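Local coordinates for type II secretion pathway related protein (Escherichia coli, PDB 3SOL) that probably acts as a pilotin of the type II secretion system, a lipoprotein thought to bind the secretin subunit and guide it to the outer membrane, at residues A[14-19]-A[79-84]; A[21-26]-A[62-67]; A[8-13]-A[37-42]; A[27-32]-A[87-92]. All blocks are in the same frame, centred on the assembly; numbering follows the deposited sequence.

Contact 1 (A[14-19]-A[79-84]); sequences VSATRY and REFNRR
Phe81 is the residue of segment 79-84 that meets segment 14-19, and it does so at the closest backbone approach, where its CA lies 6.4 Å from the CA of Ala16. Ahead of it in sequence comes Glu80; within helix 74-84, a salt bridge from Glu80 OE1 to Arg84 NH1 (3.1 Å) joins residues one turn apart. Phe81 itself swings its CG anti to its own carbonyl carbon (chi1 -66°), which carries the ring over to Ala16. The methyl CB of Ala16 sits over the middle of one ring face, 4.0 Å from the centroid, a CH-pi contact. This is helix-to-helix packing in the all-helical pilotin fold, with helix 74-84 laid against the long helix 5-23 and Leu20 adding to the cover on Phe81. Farther round the ring, Phe81 CE2 comes within 3.9 Å of Tyr19 CB, and the edge of Phe81 is turned to the face of Tyr19 in an offset edge-to-face pair, planes 71° apart. A leucine in place of Phe81 would probably leave the Ala16 methyl without its aromatic face and the Tyr19 ring without the edge that meets it. The Tyr19 hydroxyl is held elsewhere, by Glu74 and Lys77.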
loop_
_atom_site.group_PDB
_atom_site.type_symbol
_atom_site.label_atom_id
_atom_site.label_comp_id
_atom_site.label_asym_id
_atom_site.label_seq_id
_atom_site.Cartn_x
_atom_site.Cartn_y
_atom_site.Cartn_z
ATOM N N VAL A 14 1.141 -0.781 0.664
ATOM C CA VAL A 14 0.879 0.597 1.108
ATOM C C VAL A 14 1.065 1.628 -0.030
ATOM O O VAL A 14 0.248 2.535 -0.179
ATOM C CB VAL A 14 1.718 0.932 2.360
ATOM C CG1 VAL A 14 1.714 2.433 2.664
ATOM C CG2 VAL A 14 1.191 0.133 3.567
ATOM N N SER A 15 2.113 1.479 -0.850
ATOM C CA SER A 15 2.349 2.425 -1.965
ATOM C C SER A 15 1.280 2.311 -3.044
ATOM O O SER A 15 0.861 3.309 -3.614
ATOM C CB SER A 15 3.719 2.217 -2.607
ATOM O OG SER A 15 3.802 0.891 -3.080
ATOM N N ALA A 16 0.849 1.086 -3.329
ATOM C CA ALA A 16 -0.227 0.846 -4.293
ATOM C C ALA A 16 -1.544 1.466 -3.809
ATOM O O ALA A 16 -2.321 2.013 -4.596
ATOM C CB ALA A 16 -0.388 -0.678 -4.531
ATOM N N THR A 17 -1.779 1.398 -2.499
ATOM C CA THR A 17 -2.977 1.964 -1.903
ATOM C C THR A 17 -2.922 3.490 -1.994
ATOM O O THR A 17 -3.920 4.149 -2.314
ATOM C CB THR A 17 -3.136 1.471 -0.431
ATOM O OG1 THR A 17 -3.175 0.022 -0.431
ATOM C CG2 THR A 17 -4.396 1.988 0.154
ATOM N N ARG A 18 -1.741 4.064 -1.750
ATOM C CA ARG A 18 -1.530 5.509 -1.981
ATOM C C ARG A 18 -1.769 5.898 -3.450
ATOM O O ARG A 18 -2.389 6.926 -3.764
ATOM C CB ARG A 18 -0.145 5.912 -1.549
ATOM C CG ARG A 18 0.214 7.337 -1.839
ATOM C CD ARG A 18 1.662 7.556 -1.381
ATOM N NE ARG A 18 2.113 8.915 -1.613
ATOM C CZ ARG A 18 3.350 9.353 -1.375
ATOM N NH1 ARG A 18 4.294 8.533 -0.908
ATOM N NH2 ARG A 18 3.641 10.631 -1.595
ATOM N N TYR A 19 -1.287 5.069 -4.353
ATOM C CA TYR A 19 -1.514 5.299 -5.778
ATOM C C TYR A 19 -3.012 5.308 -6.104
ATOM O O TYR A 19 -3.475 6.177 -6.819
ATOM C CB TYR A 19 -0.765 4.267 -6.621
ATOM C CG TYR A 19 -0.264 4.820 -7.944
ATOM C CD1 TYR A 19 1.042 5.239 -8.075
ATOM C CD2 TYR A 19 -1.099 4.931 -9.050
ATOM C CE1 TYR A 19 1.527 5.747 -9.265
ATOM C CE2 TYR A 19 -0.620 5.465 -10.269
ATOM C CZ TYR A 19 0.697 5.859 -10.351
ATOM O OH TYR A 19 1.245 6.370 -11.499
ATOM N N ARG A 79 -6.376 -0.035 -12.881
ATOM C CA ARG A 79 -7.134 -1.290 -13.010
ATOM C C ARG A 79 -6.412 -2.470 -12.355
ATOM O O ARG A 79 -7.044 -3.311 -11.726
ATOM C CB ARG A 79 -7.455 -1.575 -14.482
ATOM C CG ARG A 79 -8.486 -0.601 -14.998
ATOM C CD ARG A 79 -8.887 -0.796 -16.424
ATOM N NE ARG A 79 -10.004 0.120 -16.664
ATOM C CZ ARG A 79 -11.294 -0.160 -16.503
ATOM N NH1 ARG A 79 -11.717 -1.380 -16.185
ATOM N NH2 ARG A 79 -12.175 0.812 -16.697
ATOM N N GLU A 80 -5.087 -2.531 -12.508
ATOM C CA GLU A 80 -4.294 -3.588 -11.885
ATOM C C GLU A 80 -4.349 -3.503 -10.361
ATOM O O GLU A 80 -4.579 -4.520 -9.683
ATOM C CB GLU A 80 -2.837 -3.538 -12.388
ATOM C CG GLU A 80 -2.687 -3.931 -13.854
ATOM C CD GLU A 80 -2.792 -5.433 -14.104
ATOM O OE1 GLU A 80 -3.131 -6.216 -13.183
ATOM O OE2 GLU A 80 -2.544 -5.846 -15.254
ATOM N N PHE A 81 -4.166 -2.299 -9.809
ATOM C CA PHE A 81 -4.189 -2.137 -8.358
ATOM C C PHE A 81 -5.571 -2.338 -7.750
ATOM O O PHE A 81 -5.672 -2.953 -6.695
ATOM C CB PHE A 81 -3.648 -0.776 -7.933
ATOM C CG PHE A 81 -2.189 -0.566 -8.229
ATOM C CD1 PHE A 81 -1.301 -1.615 -8.276
ATOM C CD2 PHE A 81 -1.711 0.719 -8.425
ATOM C CE1 PHE A 81 0.053 -1.386 -8.523
ATOM C CE2 PHE A 81 -0.366 0.964 -8.677
ATOM C CZ PHE A 81 0.512 -0.084 -8.728
ATOM N N ASN A 82 -6.623 -1.857 -8.413
ATOM C CA ASN A 82 -7.998 -2.063 -7.918
ATOM C C ASN A 82 -8.352 -3.539 -7.807
ATOM O O ASN A 82 -9.005 -3.949 -6.842
ATOM C CB ASN A 82 -9.058 -1.326 -8.773
ATOM C CG ASN A 82 -9.215 0.137 -8.411
ATOM O OD1 ASN A 82 -9.094 0.515 -7.244
ATOM N ND2 ASN A 82 -9.552 0.972 -9.401
ATOM N N ARG A 83 -7.914 -4.337 -8.788
ATOM C CA ARG A 83 -8.116 -5.780 -8.747
ATOM C C ARG A 83 -7.286 -6.457 -7.656
ATOM O O ARG A 83 -7.798 -7.274 -6.867
ATOM C CB ARG A 83 -7.790 -6.385 -10.120
ATOM C CG ARG A 83 -8.005 -7.873 -10.197
ATOM C CD ARG A 83 -7.596 -8.423 -11.554
ATOM N NE ARG A 83 -7.783 -9.876 -11.615
ATOM C CZ ARG A 83 -8.649 -10.513 -12.407
ATOM N NH1 ARG A 83 -9.438 -9.846 -13.249
ATOM N NH2 ARG A 83 -8.713 -11.839 -12.371
ATOM N N ARG A 84 -6.001 -6.134 -7.614
ATOM C CA ARG A 84 -5.058 -6.847 -6.752
ATOM C C ARG A 84 -5.200 -6.525 -5.261
ATOM O O ARG A 84 -4.943 -7.394 -4.427
ATOM C CB ARG A 84 -3.632 -6.555 -7.205
ATOM C CG ARG A 84 -3.350 -7.098 -8.598
ATOM C CD ARG A 84 -2.339 -8.224 -8.600
ATOM N NE ARG A 84 -2.140 -8.790 -9.943
ATOM C CZ ARG A 84 -1.627 -8.122 -10.985
ATOM N NH1 ARG A 84 -1.240 -6.850 -10.867
ATOM N NH2 ARG A 84 -1.497 -8.733 -12.166
#

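Contact 2 (A[21-26]-A[62-67]); sequences KMRCNR and DIYVRL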
loop_
_atom_site.group_PDB
_atom_site.type_symbol
_atom_site.label_atom_id
_atom_site.label_comp_id
_atom_site.label_asym_id
_atom_site.label_seq_id
_atom_site.Cartn_x
_atom_site.Cartn_y
_atom_site.Cartn_z
ATOM N N LYS A 21 -5.512 6.043 -4.096
ATOM C CA LYS A 21 -6.111 7.222 -3.505
ATOM C C LYS A 21 -5.778 8.501 -4.268
ATOM O O LYS A 21 -6.631 9.342 -4.475
ATOM C CB LYS A 21 -5.655 7.365 -2.054
ATOM C CG LYS A 21 -6.311 6.385 -1.127
ATOM C CD LYS A 21 -5.580 6.312 0.224
ATOM C CE LYS A 21 -5.592 7.596 0.980
ATOM N NZ LYS A 21 -4.810 7.439 2.246
ATOM N N MET A 22 -4.525 8.635 -4.674
ATOM C CA MET A 22 -4.031 9.862 -5.278
ATOM C C MET A 22 -4.390 9.941 -6.776
ATOM O O MET A 22 -4.735 11.009 -7.274
ATOM C CB MET A 22 -2.500 9.960 -5.103
ATOM C CG MET A 22 -2.048 10.204 -3.664
ATOM S SD MET A 22 -2.158 11.945 -3.136
ATOM C CE MET A 22 -1.532 12.751 -4.541
ATOM N N ARG A 23 -4.298 8.823 -7.482
ATOM C CA ARG A 23 -4.338 8.849 -8.950
ATOM C C ARG A 23 -5.483 8.064 -9.569
ATOM O O ARG A 23 -5.674 8.122 -10.791
ATOM C CB ARG A 23 -2.999 8.349 -9.471
ATOM C CG ARG A 23 -1.942 9.390 -9.128
ATOM C CD ARG A 23 -0.615 8.956 -9.343
ATOM N NE ARG A 23 0.309 10.060 -9.039
ATOM C CZ ARG A 23 0.904 10.835 -9.933
ATOM N NH1 ARG A 23 1.762 11.743 -9.510
ATOM N NH2 ARG A 23 0.657 10.713 -11.224
ATOM N N CYS A 24 -6.228 7.342 -8.729
ATOM C CA CYS A 24 -7.319 6.464 -9.175
ATOM C C CYS A 24 -8.616 6.706 -8.402
ATOM O O CYS A 24 -9.465 5.821 -8.317
ATOM C CB CYS A 24 -6.909 4.998 -9.072
ATOM S SG CYS A 24 -5.301 4.630 -9.803
ATOM N N ASN A 25 -8.756 7.894 -7.822
ATOM C CA ASN A 25 -10.017 8.348 -7.288
ATOM C C ASN A 25 -10.646 7.492 -6.191
ATOM O O ASN A 25 -11.844 7.568 -5.978
ATOM C CB ASN A 25 -10.998 8.581 -8.438
ATOM C CG ASN A 25 -10.613 9.767 -9.281
ATOM O OD1 ASN A 25 -10.342 10.843 -8.744
ATOM N ND2 ASN A 25 -10.556 9.582 -10.591
ATOM N N ARG A 26 -9.829 6.748 -5.433
ATOM C CA ARG A 26 -10.371 5.859 -4.390
ATOM C C ARG A 26 -10.559 6.630 -3.090
ATOM O O ARG A 26 -9.822 6.469 -2.117
ATOM C CB ARG A 26 -9.523 4.608 -4.194
ATOM C CG ARG A 26 -9.583 3.666 -5.363
ATOM C CD ARG A 26 -10.967 3.006 -5.560
ATOM N NE ARG A 26 -11.484 2.312 -4.386
ATOM C CZ ARG A 26 -11.418 0.998 -4.149
ATOM N NH1 ARG A 26 -10.815 0.166 -4.991
ATOM N NH2 ARG A 26 -12.016 0.510 -3.066
ATOM N N ASP A 62 9.469 5.518 -1.564
ATOM C CA ASP A 62 10.428 5.257 -2.634
ATOM C C ASP A 62 9.812 4.435 -3.760
ATOM O O ASP A 62 10.052 4.710 -4.939
ATOM C CB ASP A 62 11.640 4.527 -2.073
ATOM C CG ASP A 62 12.490 5.403 -1.167
ATOM O OD1 ASP A 62 12.432 6.654 -1.268
ATOM O OD2 ASP A 62 13.231 4.825 -0.354
ATOM N N ILE A 63 9.008 3.437 -3.394
ATOM C CA ILE A 63 8.273 2.640 -4.364
ATOM C C ILE A 63 7.286 3.514 -5.123
ATOM O O ILE A 63 7.146 3.390 -6.339
ATOM C CB ILE A 63 7.519 1.469 -3.701
ATOM C CG1 ILE A 63 8.516 0.450 -3.127
ATOM C CG2 ILE A 63 6.602 0.787 -4.714
ATOM C CD1 ILE A 63 7.907 -0.538 -2.163
ATOM N N TYR A 64 6.611 4.412 -4.413
ATOM C CA TYR A 64 5.620 5.258 -5.053
ATOM C C TYR A 64 6.227 6.071 -6.194
ATOM O O TYR A 64 5.635 6.187 -7.274
ATOM C CB TYR A 64 5.007 6.188 -4.025
ATOM C CG TYR A 64 3.887 7.055 -4.565
ATOM C CD1 TYR A 64 2.604 6.548 -4.707
ATOM C CD2 TYR A 64 4.115 8.383 -4.915
ATOM C CE1 TYR A 64 1.566 7.340 -5.178
ATOM C CE2 TYR A 64 3.081 9.181 -5.390
ATOM C CZ TYR A 64 1.808 8.643 -5.515
ATOM O OH TYR A 64 0.773 9.406 -5.985
ATOM N N VAL A 65 7.406 6.633 -5.954
ATOM C CA VAL A 65 8.106 7.383 -6.986
ATOM C C VAL A 65 8.374 6.508 -8.209
ATOM O O VAL A 65 8.141 6.934 -9.346
ATOM C CB VAL A 65 9.410 7.953 -6.465
ATOM C CG1 VAL A 65 10.237 8.524 -7.622
ATOM C CG2 VAL A 65 9.120 9.003 -5.399
ATOM N N ARG A 66 8.830 5.284 -7.981
ATOM C CA ARG A 66 9.059 4.361 -9.086
ATOM C C ARG A 66 7.763 4.072 -9.836
ATOM O O ARG A 66 7.770 4.029 -11.066
ATOM C CB ARG A 66 9.715 3.056 -8.616
ATOM C CG ARG A 66 11.057 3.270 -7.957
ATOM C CD ARG A 66 11.945 2.040 -8.031
ATOM N NE ARG A 66 11.426 0.886 -7.292
ATOM C CZ ARG A 66 11.632 0.640 -5.992
ATOM N NH1 ARG A 66 12.327 1.482 -5.222
ATOM N NH2 ARG A 66 11.120 -0.463 -5.446
ATOM N N LEU A 67 6.650 3.907 -9.106
ATOM C CA LEU A 67 5.358 3.620 -9.733
ATOM C C LEU A 67 4.895 4.781 -10.603
ATOM O O LEU A 67 4.392 4.544 -11.697
ATOM C CB LEU A 67 4.276 3.296 -8.696
ATOM C CG LEU A 67 4.468 2.037 -7.840
ATOM C CD1 LEU A 67 3.392 1.964 -6.748
ATOM C CD2 LEU A 67 4.442 0.795 -8.721
#
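The last turn of helix 5-23 and the helical segment 62-67 stand well apart, Met22 CA to Tyr64 CA being 10.7 Å, and long side chains bridge the interval. Tyr64 does most of the reaching: with CG anti to the backbone N (chi1 -176°), its ring extends from its own helix and delivers the hydroxyl to the neighbouring pair Met22 and Arg23. Arg23 NE donates a hydrogen bond to Tyr64 OH at 3.2 Å, moderately bent at the hydrogen (148°). The oxygen lies at the guanidinium edge, close to its plane, while that plane and the phenol ring are turned 65° from each other. The Arg23 chain runs extended from CG to NE, bringing its CD to 3.7 Å from Tyr64 OH as well. Met22 meets the same oxygen through carbon, its CB 3.4 Å from Tyr64 OH, and its side chain crosses that of Tyr64 at about a right angle. A phenylalanine in place of Tyr64 would probably leave Arg23 NE without this acceptor and its guanidinium freer to turn. The Tyr64 ring also meets Tyr19 and has a cation-pi partner in Arg18. Close to where Cys24 leaves the helix and forms the disulfide with Cys78, the contact is side-chain packing, with one hydrogen bond, between two helices of the helical pilotin fold.

Contact 3 (A[8-13]-A[37-42]); sequences EQMASI and NVANRI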
loop_
_atom_site.group_PDB
_atom_site.type_symbol
_atom_site.label_atom_id
_atom_site.label_comp_id
_atom_site.label_asym_id
_atom_site.label_seq_id
_atom_site.Cartn_x
_atom_site.Cartn_y
_atom_site.Cartn_z
ATOM N N GLU A 8 9.403 -5.283 1.977
ATOM C CA GLU A 8 9.142 -5.076 0.545
ATOM C C GLU A 8 7.667 -5.321 0.204
ATOM O O GLU A 8 7.038 -4.518 -0.494
ATOM C CB GLU A 8 10.041 -5.987 -0.301
ATOM C CG GLU A 8 10.123 -5.583 -1.780
ATOM C CD GLU A 8 11.076 -4.401 -2.031
ATOM O OE1 GLU A 8 12.286 -4.521 -1.706
ATOM O OE2 GLU A 8 10.610 -3.363 -2.575
ATOM N N GLN A 9 7.129 -6.434 0.700
ATOM C CA GLN A 9 5.711 -6.775 0.539
ATOM C C GLN A 9 4.796 -5.704 1.129
ATOM O O GLN A 9 3.984 -5.124 0.423
ATOM C CB GLN A 9 5.412 -8.133 1.197
ATOM C CG GLN A 9 3.917 -8.402 1.490
ATOM C CD GLN A 9 3.601 -9.889 1.702
ATOM O OE1 GLN A 9 4.459 -10.671 2.123
ATOM N NE2 GLN A 9 2.360 -10.277 1.397
ATOM N N MET A 10 4.925 -5.452 2.426
ATOM C CA MET A 10 4.079 -4.470 3.100
ATOM C C MET A 10 4.180 -3.093 2.452
ATOM O O MET A 10 3.171 -2.460 2.244
ATOM C CB MET A 10 4.428 -4.348 4.591
ATOM C CG MET A 10 4.029 -5.553 5.468
ATOM S SD MET A 10 2.309 -6.111 5.285
ATOM C CE MET A 10 1.451 -4.548 5.170
ATOM N N ALA A 11 5.393 -2.647 2.132
ATOM C CA ALA A 11 5.600 -1.333 1.518
ATOM C C ALA A 11 4.922 -1.238 0.151
ATOM O O ALA A 11 4.368 -0.206 -0.196
ATOM C CB ALA A 11 7.075 -1.017 1.399
ATOM N N SER A 12 4.956 -2.324 -0.610
ATOM C CA SER A 12 4.320 -2.367 -1.929
ATOM C C SER A 12 2.806 -2.236 -1.858
ATOM O O SER A 12 2.192 -1.511 -2.660
ATOM C CB SER A 12 4.697 -3.657 -2.641
ATOM O OG SER A 12 6.099 -3.686 -2.857
ATOM N N ILE A 13 2.204 -2.921 -0.888
ATOM C CA ILE A 13 0.774 -2.812 -0.642
ATOM C C ILE A 13 0.379 -1.384 -0.246
ATOM O O ILE A 13 -0.605 -0.840 -0.759
ATOM C CB ILE A 13 0.327 -3.798 0.452
ATOM C CG1 ILE A 13 0.409 -5.234 -0.090
ATOM C CG2 ILE A 13 -1.083 -3.486 0.881
ATOM C CD1 ILE A 13 0.523 -6.310 0.979
ATOM N N ASN A 37 -1.395 1.836 10.250
ATOM C CA ASN A 37 -1.843 1.119 11.457
ATOM C C ASN A 37 -2.279 -0.295 11.118
ATOM O O ASN A 37 -1.971 -1.235 11.843
ATOM C CB ASN A 37 -3.035 1.813 12.134
ATOM C CG ASN A 37 -2.668 3.135 12.804
ATOM O OD1 ASN A 37 -1.492 3.447 13.004
ATOM N ND2 ASN A 37 -3.691 3.930 13.145
ATOM N N VAL A 38 -3.024 -0.421 10.027
ATOM C CA VAL A 38 -3.530 -1.704 9.571
ATOM C C VAL A 38 -2.388 -2.590 9.060
ATOM O O VAL A 38 -2.358 -3.789 9.341
ATOM C CB VAL A 38 -4.612 -1.518 8.493
ATOM C CG1 VAL A 38 -4.992 -2.857 7.863
ATOM C CG2 VAL A 38 -5.839 -0.836 9.096
ATOM N N ALA A 39 -1.437 -1.999 8.343
ATOM C CA ALA A 39 -0.225 -2.718 7.930
ATOM C C ALA A 39 0.582 -3.208 9.135
ATOM O O ALA A 39 1.120 -4.313 9.113
ATOM C CB ALA A 39 0.643 -1.837 7.033
ATOM N N ASN A 40 0.662 -2.383 10.182
ATOM C CA ASN A 40 1.348 -2.747 11.425
ATOM C C ASN A 40 0.606 -3.868 12.152
ATOM O O ASN A 40 1.227 -4.817 12.645
ATOM C CB ASN A 40 1.494 -1.521 12.342
ATOM C CG ASN A 40 2.378 -1.785 13.570
ATOM O OD1 ASN A 40 3.385 -2.487 13.498
ATOM N ND2 ASN A 40 1.995 -1.207 14.699
ATOM N N ARG A 41 -0.718 -3.753 12.217
ATOM C CA ARG A 41 -1.558 -4.818 12.748
ATOM C C ARG A 41 -1.301 -6.129 11.989
ATOM O O ARG A 41 -0.957 -7.152 12.591
ATOM C CB ARG A 41 -3.036 -4.420 12.663
ATOM C CG ARG A 41 -3.992 -5.463 13.236
ATOM C CD ARG A 41 -5.462 -5.026 13.186
ATOM N NE ARG A 41 -5.959 -4.777 11.828
ATOM C CZ ARG A 41 -6.240 -5.714 10.919
ATOM N NH1 ARG A 41 -6.054 -7.008 11.182
ATOM N NH2 ARG A 41 -6.701 -5.353 9.724
ATOM N N ILE A 42 -1.460 -6.081 10.667
ATOM C CA ILE A 42 -1.247 -7.249 9.796
ATOM C C ILE A 42 0.117 -7.911 10.033
ATOM O O ILE A 42 0.179 -9.116 10.272
ATOM C CB ILE A 42 -1.388 -6.879 8.303
ATOM C CG1 ILE A 42 -2.857 -6.627 7.942
ATOM C CG2 ILE A 42 -0.839 -7.991 7.417
ATOM C CD1 ILE A 42 -3.045 -6.088 6.559
#
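Helix 5-23 packs here on helix 32-45, a buried helix-helix interface of the all-helical pilotin domain, with Met10 as the side chain that spans it. The CA atoms of Met10 and Ala39 are 6.7 Å apart. Met10 starts with CG anti to its carbonyl carbon (chi1 -71°) and then bends at both of its next torsions, which turns the terminal methyl onto the small residue opposite. Met10 CE comes to 3.4 Å from Ala39 CB, tighter than usual for two carbons, and to 3.7 Å from Ala39 CA, so the methyl is pressed against the helix surface itself. The sulfur faces a different neighbour: Met10 SD lies 4.2 Å from Ile42 CG2, one turn further along. Trp48 and Leu51 from the loop after helix 32-45 also touch Met10. Within helix 5-23, Glu8 O accepts from Ser12 twice, from its backbone N and from its OG at 2.7 Å, the two donors arriving from opposite faces of the carbonyl plane. That extra bond satisfies the serine hydroxyl inside its own helix. Across the interface, by contrast, the meeting is between apolar groups, which implies that shape and exclusion of water, rather than directed bonds, hold this join.

Contact 4 (A[27-32]-A[87-92]); sequences SDLPDE and PFIGEL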
loop_
_atom_site.group_PDB
_atom_site.type_symbol
_atom_site.label_atom_id
_atom_site.label_comp_id
_atom_site.label_asym_id
_atom_site.label_seq_id
_atom_site.Cartn_x
_atom_site.Cartn_y
_atom_site.Cartn_z
ATOM N N SER A 27 -11.606 7.447 -3.119
ATOM C CA SER A 27 -12.038 8.266 -2.008
ATOM C C SER A 27 -12.517 7.477 -0.779
ATOM O O SER A 27 -12.660 8.047 0.303
ATOM C CB SER A 27 -13.200 9.097 -2.502
ATOM O OG SER A 27 -14.194 8.264 -3.093
ATOM N N ASP A 28 -12.823 6.199 -0.980
ATOM C CA ASP A 28 -13.371 5.351 0.065
ATOM C C ASP A 28 -12.300 4.784 0.960
ATOM O O ASP A 28 -12.601 4.296 2.057
ATOM C CB ASP A 28 -14.186 4.199 -0.543
ATOM C CG ASP A 28 -13.410 3.407 -1.589
ATOM O OD1 ASP A 28 -12.734 4.012 -2.473
ATOM O OD2 ASP A 28 -13.503 2.158 -1.541
ATOM N N LEU A 29 -11.054 4.821 0.513
ATOM C CA LEU A 29 -9.968 4.205 1.282
ATOM C C LEU A 29 -9.533 5.074 2.466
ATOM O O LEU A 29 -9.586 6.299 2.385
ATOM C CB LEU A 29 -8.792 3.876 0.352
ATOM C CG LEU A 29 -9.177 2.887 -0.735
ATOM C CD1 LEU A 29 -7.996 2.595 -1.672
ATOM C CD2 LEU A 29 -9.769 1.584 -0.117
ATOM N N PRO A 30 -9.131 4.442 3.596
ATOM C CA PRO A 30 -8.745 5.236 4.763
ATOM C C PRO A 30 -7.488 6.064 4.540
ATOM O O PRO A 30 -6.803 5.892 3.540
ATOM C CB PRO A 30 -8.485 4.188 5.863
ATOM C CG PRO A 30 -8.818 2.873 5.285
ATOM C CD PRO A 30 -9.038 2.993 3.836
ATOM N N ASP A 31 -7.184 6.936 5.492
ATOM C CA ASP A 31 -6.025 7.816 5.383
ATOM C C ASP A 31 -4.714 7.049 5.615
ATOM O O ASP A 31 -4.732 5.878 6.019
ATOM C CB ASP A 31 -6.145 9.035 6.322
ATOM C CG ASP A 31 -6.332 8.659 7.795
ATOM O OD1 ASP A 31 -5.706 7.685 8.277
ATOM O OD2 ASP A 31 -7.088 9.371 8.495
ATOM N N GLU A 32 -3.591 7.716 5.338
ATOM C CA GLU A 32 -2.266 7.081 5.416
ATOM C C GLU A 32 -1.988 6.522 6.807
ATOM O O GLU A 32 -1.444 5.420 6.935
ATOM C CB GLU A 32 -1.150 8.067 5.031
ATOM C CG GLU A 32 0.253 7.422 5.061
ATOM C CD GLU A 32 1.406 8.427 5.045
ATOM O OE1 GLU A 32 2.295 8.300 4.170
ATOM O OE2 GLU A 32 1.436 9.326 5.915
ATOM N N PRO A 87 -8.138 -7.908 -1.270
ATOM C CA PRO A 87 -7.941 -8.413 0.094
ATOM C C PRO A 87 -7.490 -7.367 1.135
ATOM O O PRO A 87 -8.075 -7.289 2.220
ATOM C CB PRO A 87 -6.866 -9.495 -0.090
ATOM C CG PRO A 87 -7.037 -9.944 -1.495
ATOM C CD PRO A 87 -7.389 -8.708 -2.258
ATOM N N PHE A 88 -6.457 -6.587 0.819
ATOM C CA PHE A 88 -5.957 -5.560 1.746
ATOM C C PHE A 88 -7.018 -4.500 2.032
ATOM O O PHE A 88 -7.201 -4.091 3.177
ATOM C CB PHE A 88 -4.693 -4.894 1.200
ATOM C CG PHE A 88 -4.063 -3.891 2.146
ATOM C CD1 PHE A 88 -3.590 -4.289 3.395
ATOM C CD2 PHE A 88 -3.910 -2.560 1.770
ATOM C CE1 PHE A 88 -2.997 -3.367 4.274
ATOM C CE2 PHE A 88 -3.313 -1.633 2.637
ATOM C CZ PHE A 88 -2.856 -2.046 3.897
ATOM N N ILE A 89 -7.726 -4.064 0.994
ATOM C CA ILE A 89 -8.794 -3.060 1.152
ATOM C C ILE A 89 -9.899 -3.579 2.087
ATOM O O ILE A 89 -10.481 -2.809 2.845
ATOM C CB ILE A 89 -9.377 -2.639 -0.216
ATOM C CG1 ILE A 89 -8.305 -1.907 -1.043
ATOM C CG2 ILE A 89 -10.618 -1.768 -0.040
ATOM C CD1 ILE A 89 -8.700 -1.623 -2.490
ATOM N N GLY A 90 -10.168 -4.884 2.043
ATOM C CA GLY A 90 -11.085 -5.535 3.004
ATOM C C GLY A 90 -10.650 -5.418 4.460
ATOM O O GLY A 90 -11.481 -5.250 5.354
ATOM N N GLU A 91 -9.342 -5.520 4.695
ATOM C CA GLU A 91 -8.767 -5.287 6.023
ATOM C C GLU A 91 -8.828 -3.806 6.414
ATOM O O GLU A 91 -9.080 -3.466 7.579
ATOM C CB GLU A 91 -7.318 -5.779 6.070
ATOM C CG GLU A 91 -7.181 -7.289 5.921
ATOM C CD GLU A 91 -7.841 -8.049 7.067
ATOM O OE1 GLU A 91 -7.338 -7.955 8.209
ATOM O OE2 GLU A 91 -8.867 -8.728 6.818
ATOM N N LEU A 92 -8.596 -2.938 5.434
ATOM C CA LEU A 92 -8.636 -1.492 5.637
ATOM C C LEU A 92 -10.016 -1.019 6.072
ATOM O O LEU A 92 -10.137 -0.234 7.012
ATOM C CB LEU A 92 -8.236 -0.751 4.350
ATOM C CG LEU A 92 -6.757 -0.772 3.964
ATOM C CD1 LEU A 92 -6.522 0.026 2.677
ATOM C CD2 LEU A 92 -5.897 -0.231 5.095
#
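Leu29 and Ile89 meet branch to branch, their side chains crossing at about a right angle. Leu29 CD2 is the methyl that does the touching: it rests 3.5 Å from Ile89 CG2, a snug fit for two carbons, and 3.9 Å from Ile89 CG1, so it lies against the fork of the isoleucine rather than on a single methyl. The first torsion of Ile89 sets how this fork is turned, with CG2 anti to the backbone N and CG1 anti to the carbonyl carbon (chi1 -66°). The second pair, Pro30 with Leu92, meets more slantwise. One side of the proline ring is offered to the base of the leucine, with Pro30 CG at 3.8 Å and Pro30 CD at 3.9 Å from Leu92 CB. Pro30 CD also comes to 4.1 Å from Leu92 CD1, and Pro30 CG lies 3.8 Å from the backbone oxygen Leu92 O. The two pairs follow one another along the loop and are one helical turn apart on helix 86-93, so the loop between helix 5-23 and helix 32-45 is laid along one flank of this last helix. Beyond the pairs, Leu92 also packs on Thr17, Ile35 and Val38, and Lys21 bonds to Pro30 O. Asp31 next in sequence is the N-cap of helix 32-45, its OD1 bonding to Ser34 N. Carbon against carbon makes up nearly all of the meeting, which implies that the loop is held to helix 86-93 mainly by burial of apolar surface, while Pro30 O and the Asp31 cap are tied to helices 5-23 and 32-45.

Helix 5-23 runs through contacts 1, 2 and 3, giving different faces and turns to helices 74-84, 53-69 and 32-45, while contact 4 fastens the loop that follows it to the C-terminal helix 86-93. Contacts 1 and 2 are close, centres about 8 Å apart, and meet where Tyr19 CD1 lies 3.6 Å from Tyr64 CE1. Contact 3 is on the opposite side of the chain's centre from both, about 13 Å from contact 1 and 15 Å from contact 2, centre to centre. Contacts 3 and 4 are joined by the salt bridge from Arg41 NH2 to Glu91 OE1 (3.1 Å), and contacts 2 and 4 by Lys21 NZ at 2.8 Å from Pro30 O, probably a hydrogen bond.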